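PDB 3PBK: fatty Acyl-Adenylate Ligase from Escherichia coli, which belongs to the AMP-binding (ANL) enzyme family and holds 5'-O-[(S)-(dodecanoyloxy)(hydroxy)phosphoryl]adenosine in its ligand pocket. Local coordinates for residues 280-289 with 314-324. Sequence-based numbering, arbitrary orientation.
Sequences YELCQRRVNE and QLHQFAECFRQ
Tyr280 presents a ring edge to the face of Phe318: the planes stand at 89° and the centroids lie 5.2 Å apart, a T-shaped pair. Tyr280 CD1 sits over the centre of that face, while Phe322 CD2 takes the opposite one, so the Phe318 ring is held between two aromatics, with Cys283 CB at its edge. Beside the tyrosine, Leu315 CD2 comes to 3.9 Å from Tyr280 CG. Gln284 is a knob in a hole formed by Gln317, Phe318, Cys321 and Phe322. Its CG lies 3.7 Å from Cys321 CB, and a bend at chi2 turns the amide toward Gln317, where the two NH2 groups approach without bonding, amide planes 61° apart. Past the helix, Val287 CG1 meets Cys321 SG at 3.7 Å and CG2 meets Phe322 CE1 at 3.9 Å. At the other end, Gln314 NE2 packs on Glu281 CB, and Glu281 OE1 turns away to a salt bridge with Arg285 NH1 at 2.7 Å. Helices 277-285 and 312-322 follow neighbouring parallel strands 272-275 and 302-305 of the mixed sheet and pack side by side, their segments crossing at 43° with axes 9.1 Å apart. The Tyr280 hydroxyl donates a hydrogen bond to Gly304 O of strand 302-305, which also packs against Leu315, while helices 260-267 and 289-292 adjoin Phe322.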
loop_
_atom_site.group_PDB
_atom_site.type_symbol
_atom_site.label_atom_id
_atom_site.label_comp_id
_atom_site.label_asym_id
_atom_site.label_seq_id
_atom_site.Cartn_x
_atom_site.Cartn_y
_atom_site.Cartn_z
ATOM N N TYR A 280 7.138 6.546 -9.050
ATOM C CA TYR A 280 8.404 7.142 -9.462
ATOM C C TYR A 280 8.589 7.003 -10.959
ATOM O O TYR A 280 9.012 7.937 -11.636
ATOM C CB TYR A 280 9.584 6.498 -8.718
ATOM C CG TYR A 280 9.730 6.956 -7.276
ATOM C CD1 TYR A 280 10.381 8.146 -6.959
ATOM C CD2 TYR A 280 9.210 6.200 -6.224
ATOM C CE1 TYR A 280 10.512 8.569 -5.631
ATOM C CE2 TYR A 280 9.334 6.620 -4.888
ATOM C CZ TYR A 280 9.987 7.801 -4.606
ATOM O OH TYR A 280 10.113 8.212 -3.299
ATOM N N GLU A 281 8.266 5.828 -11.473
ATOM C CA GLU A 281 8.419 5.560 -12.891
ATOM C C GLU A 281 7.494 6.440 -13.723
ATOM O O GLU A 281 7.924 7.037 -14.706
ATOM C CB GLU A 281 8.166 4.084 -13.172
ATOM C CG GLU A 281 8.555 3.651 -14.560
ATOM C CD GLU A 281 7.401 3.763 -15.526
ATOM O OE1 GLU A 281 6.262 4.016 -15.062
ATOM O OE2 GLU A 281 7.635 3.592 -16.745
ATOM N N LEU A 282 6.228 6.524 -13.322
ATOM C CA LEU A 282 5.264 7.391 -13.982
ATOM C C LEU A 282 5.890 8.754 -14.232
ATOM O O LEU A 282 5.869 9.254 -15.349
ATOM C CB LEU A 282 4.021 7.559 -13.111
ATOM C CG LEU A 282 2.615 7.337 -13.685
ATOM C CD1 LEU A 282 1.662 8.321 -13.050
ATOM C CD2 LEU A 282 2.562 7.490 -15.180
ATOM N N CYS A 283 6.458 9.350 -13.190
ATOM C CA CYS A 283 7.078 10.675 -13.282
ATOM C C CYS A 283 8.133 10.828 -14.370
ATOM O O CYS A 283 8.014 11.672 -15.257
ATOM C CB CYS A 283 7.702 11.066 -11.947
ATOM S SG CYS A 283 6.527 11.742 -10.784
ATOM N N GLN A 284 9.184 10.027 -14.274
ATOM C CA GLN A 284 10.297 10.123 -15.209
ATOM C C GLN A 284 9.849 9.786 -16.634
ATOM O O GLN A 284 10.403 10.282 -17.607
ATOM C CB GLN A 284 11.467 9.248 -14.726
ATOM C CG GLN A 284 12.487 8.875 -15.781
ATOM C CD GLN A 284 12.180 7.534 -16.410
ATOM O OE1 GLN A 284 11.567 6.664 -15.780
ATOM N NE2 GLN A 284 12.600 7.355 -17.655
ATOM N N ARG A 285 8.816 8.964 -16.743
ATOM C CA ARG A 285 8.230 8.612 -18.036
ATOM C C ARG A 285 7.497 9.792 -18.687
ATOM O O ARG A 285 7.497 9.941 -19.905
ATOM C CB ARG A 285 7.253 7.442 -17.859
ATOM C CG ARG A 285 6.991 6.592 -19.093
ATOM C CD ARG A 285 6.205 5.335 -18.715
ATOM N NE ARG A 285 4.764 5.569 -18.662
ATOM C CZ ARG A 285 3.922 4.908 -17.870
ATOM N NH1 ARG A 285 4.383 3.982 -17.037
ATOM N NH2 ARG A 285 2.619 5.182 -17.901
ATOM N N ARG A 286 6.877 10.633 -17.874
ATOM C CA ARG A 286 6.016 11.662 -18.419
ATOM C C ARG A 286 6.469 13.073 -18.083
ATOM O O ARG A 286 5.668 14.007 -18.089
ATOM C CB ARG A 286 4.577 11.426 -17.969
ATOM C CG ARG A 286 4.022 10.109 -18.486
ATOM C CD ARG A 286 2.614 9.858 -18.003
ATOM N NE ARG A 286 1.667 10.847 -18.501
ATOM C CZ ARG A 286 0.396 10.900 -18.121
ATOM N NH1 ARG A 286 -0.070 10.019 -17.242
ATOM N NH2 ARG A 286 -0.410 11.833 -18.611
ATOM N N VAL A 287 7.758 13.234 -17.812
ATOM C CA VAL A 287 8.295 14.553 -17.499
ATOM C C VAL A 287 8.559 15.320 -18.777
ATOM O O VAL A 287 8.828 14.725 -19.821
ATOM C CB VAL A 287 9.622 14.459 -16.716
ATOM C CG1 VAL A 287 10.715 13.877 -17.599
ATOM C CG2 VAL A 287 10.035 15.824 -16.199
ATOM N N ASN A 288 8.478 16.643 -18.692
ATOM C CA ASN A 288 8.894 17.500 -19.791
ATOM C C ASN A 288 9.518 18.795 -19.287
ATOM O O ASN A 288 9.275 19.208 -18.161
ATOM C CB ASN A 288 7.734 17.768 -20.752
ATOM C CG ASN A 288 6.623 18.590 -20.122
ATOM O OD1 ASN A 288 6.875 19.569 -19.414
ATOM N ND2 ASN A 288 5.381 18.206 -20.398
ATOM N N GLU A 289 10.328 19.426 -20.132
ATOM C CA GLU A 289 11.106 20.598 -19.738
ATOM C C GLU A 289 10.276 21.687 -19.066
ATOM O O GLU A 289 10.717 22.303 -18.087
ATOM C CB GLU A 289 11.854 21.167 -20.945
ATOM C CG GLU A 289 13.122 20.390 -21.307
ATOM C CD GLU A 289 14.215 20.498 -20.235
ATOM O OE1 GLU A 289 14.155 21.445 -19.409
ATOM O OE2 GLU A 289 15.134 19.636 -20.225
ATOM N N GLN A 314 14.846 1.170 -12.356
ATOM C CA GLN A 314 13.960 2.312 -12.537
ATOM C C GLN A 314 14.415 3.471 -11.675
ATOM O O GLN A 314 14.618 4.583 -12.161
ATOM C CB GLN A 314 12.521 1.955 -12.182
ATOM C CG GLN A 314 11.721 1.404 -13.322
ATOM C CD GLN A 314 10.506 0.640 -12.847
ATOM O OE1 GLN A 314 10.155 -0.397 -13.412
ATOM N NE2 GLN A 314 9.861 1.142 -11.796
ATOM N N LEU A 315 14.570 3.204 -10.385
ATOM C CA LEU A 315 14.929 4.257 -9.451
ATOM C C LEU A 315 16.178 4.986 -9.935
ATOM O O LEU A 315 16.284 6.206 -9.805
ATOM C CB LEU A 315 15.071 3.702 -8.032
ATOM C CG LEU A 315 13.696 3.269 -7.516
ATOM C CD1 LEU A 315 13.799 2.663 -6.145
ATOM C CD2 LEU A 315 12.721 4.436 -7.503
ATOM N N HIS A 316 17.105 4.243 -10.530
ATOM C CA HIS A 316 18.261 4.872 -11.137
ATOM C C HIS A 316 17.797 5.776 -12.276
ATOM O O HIS A 316 18.197 6.932 -12.365
ATOM C CB HIS A 316 19.293 3.838 -11.609
ATOM C CG HIS A 316 20.389 4.430 -12.439
ATOM N ND1 HIS A 316 20.937 3.783 -13.526
ATOM C CD2 HIS A 316 21.008 5.633 -12.367
ATOM C CE1 HIS A 316 21.853 4.558 -14.082
ATOM N NE2 HIS A 316 21.915 5.686 -13.399
ATOM N N GLN A 317 16.936 5.265 -13.140
ATOM C CA GLN A 317 16.425 6.112 -14.203
ATOM C C GLN A 317 15.852 7.398 -13.618
ATOM O O GLN A 317 16.188 8.488 -14.069
ATOM C CB GLN A 317 15.366 5.396 -15.044
ATOM C CG GLN A 317 15.913 4.458 -16.126
ATOM C CD GLN A 317 14.799 3.716 -16.882
ATOM O OE1 GLN A 317 14.477 2.556 -16.573
ATOM N NE2 GLN A 317 14.198 4.392 -17.867
ATOM N N PHE A 318 14.996 7.279 -12.609
ATOM C CA PHE A 318 14.364 8.461 -12.042
ATOM C C PHE A 318 15.407 9.453 -11.516
ATOM O O PHE A 318 15.304 10.656 -11.756
ATOM C CB PHE A 318 13.367 8.066 -10.954
ATOM C CG PHE A 318 12.798 9.232 -10.179
ATOM C CD1 PHE A 318 13.519 9.821 -9.145
ATOM C CD2 PHE A 318 11.532 9.714 -10.455
ATOM C CE1 PHE A 318 12.994 10.878 -8.426
ATOM C CE2 PHE A 318 11.003 10.777 -9.734
ATOM C CZ PHE A 318 11.730 11.357 -8.722
ATOM N N ALA A 319 16.417 8.948 -10.813
ATOM C CA ALA A 319 17.409 9.809 -10.183
ATOM C C ALA A 319 18.193 10.546 -11.243
ATOM O O ALA A 319 18.495 11.732 -11.102
ATOM C CB ALA A 319 18.342 8.990 -9.321
ATOM N N GLU A 320 18.528 9.815 -12.301
ATOM C CA GLU A 320 19.255 10.365 -13.433
ATOM C C GLU A 320 18.436 11.454 -14.080
ATOM O O GLU A 320 18.975 12.447 -14.556
ATOM C CB GLU A 320 19.555 9.277 -14.468
ATOM C CG GLU A 320 20.789 8.459 -14.166
ATOM C CD GLU A 320 22.017 9.327 -14.004
ATOM O OE1 GLU A 320 22.184 10.268 -14.810
ATOM O OE2 GLU A 320 22.809 9.079 -13.068
ATOM N N CYS A 321 17.125 11.264 -14.097
ATOM C CA CYS A 321 16.236 12.218 -14.724
ATOM C C CYS A 321 16.172 13.531 -13.940
ATOM O O CYS A 321 16.098 14.611 -14.522
ATOM C CB CYS A 321 14.845 11.610 -14.867
ATOM S SG CYS A 321 13.666 12.681 -15.695
ATOM N N PHE A 322 16.216 13.445 -12.619
ATOM C CA PHE A 322 16.022 14.632 -11.806
ATOM C C PHE A 322 17.255 15.092 -11.034
ATOM O O PHE A 322 17.155 15.876 -10.085
ATOM C CB PHE A 322 14.842 14.429 -10.871
ATOM C CG PHE A 322 13.581 14.095 -11.583
ATOM C CD1 PHE A 322 12.785 15.097 -12.098
ATOM C CD2 PHE A 322 13.198 12.783 -11.753
ATOM C CE1 PHE A 322 11.624 14.800 -12.760
ATOM C CE2 PHE A 322 12.036 12.474 -12.416
ATOM C CZ PHE A 322 11.244 13.484 -12.920
ATOM N N ARG A 323 18.423 14.620 -11.441
ATOM C CA ARG A 323 19.626 15.213 -10.909
ATOM C C ARG A 323 19.591 16.699 -11.255
ATOM O O ARG A 323 19.859 17.537 -10.403
ATOM C CB ARG A 323 20.885 14.545 -11.466
ATOM C CG ARG A 323 22.171 15.235 -11.015
ATOM C CD ARG A 323 23.435 14.548 -11.527
ATOM N NE ARG A 323 23.777 13.375 -10.732
ATOM C CZ ARG A 323 23.538 12.124 -11.115
ATOM N NH1 ARG A 323 22.963 11.892 -12.293
ATOM N NH2 ARG A 323 23.870 11.106 -10.325
ATOM N N GLN A 324 19.225 17.022 -12.493
ATOM C CA GLN A 324 19.246 18.412 -12.972
ATOM C C GLN A 324 18.424 19.424 -12.144
ATOM O O GLN A 324 18.697 20.625 -12.177
ATOM C CB GLN A 324 18.850 18.485 -14.450
ATOM C CG GLN A 324 17.502 17.858 -14.761
ATOM C CD GLN A 324 17.230 17.750 -16.257
ATOM O OE1 GLN A 324 17.314 18.738 -16.989
ATOM N NE2 GLN A 324 16.897 16.544 -16.715
#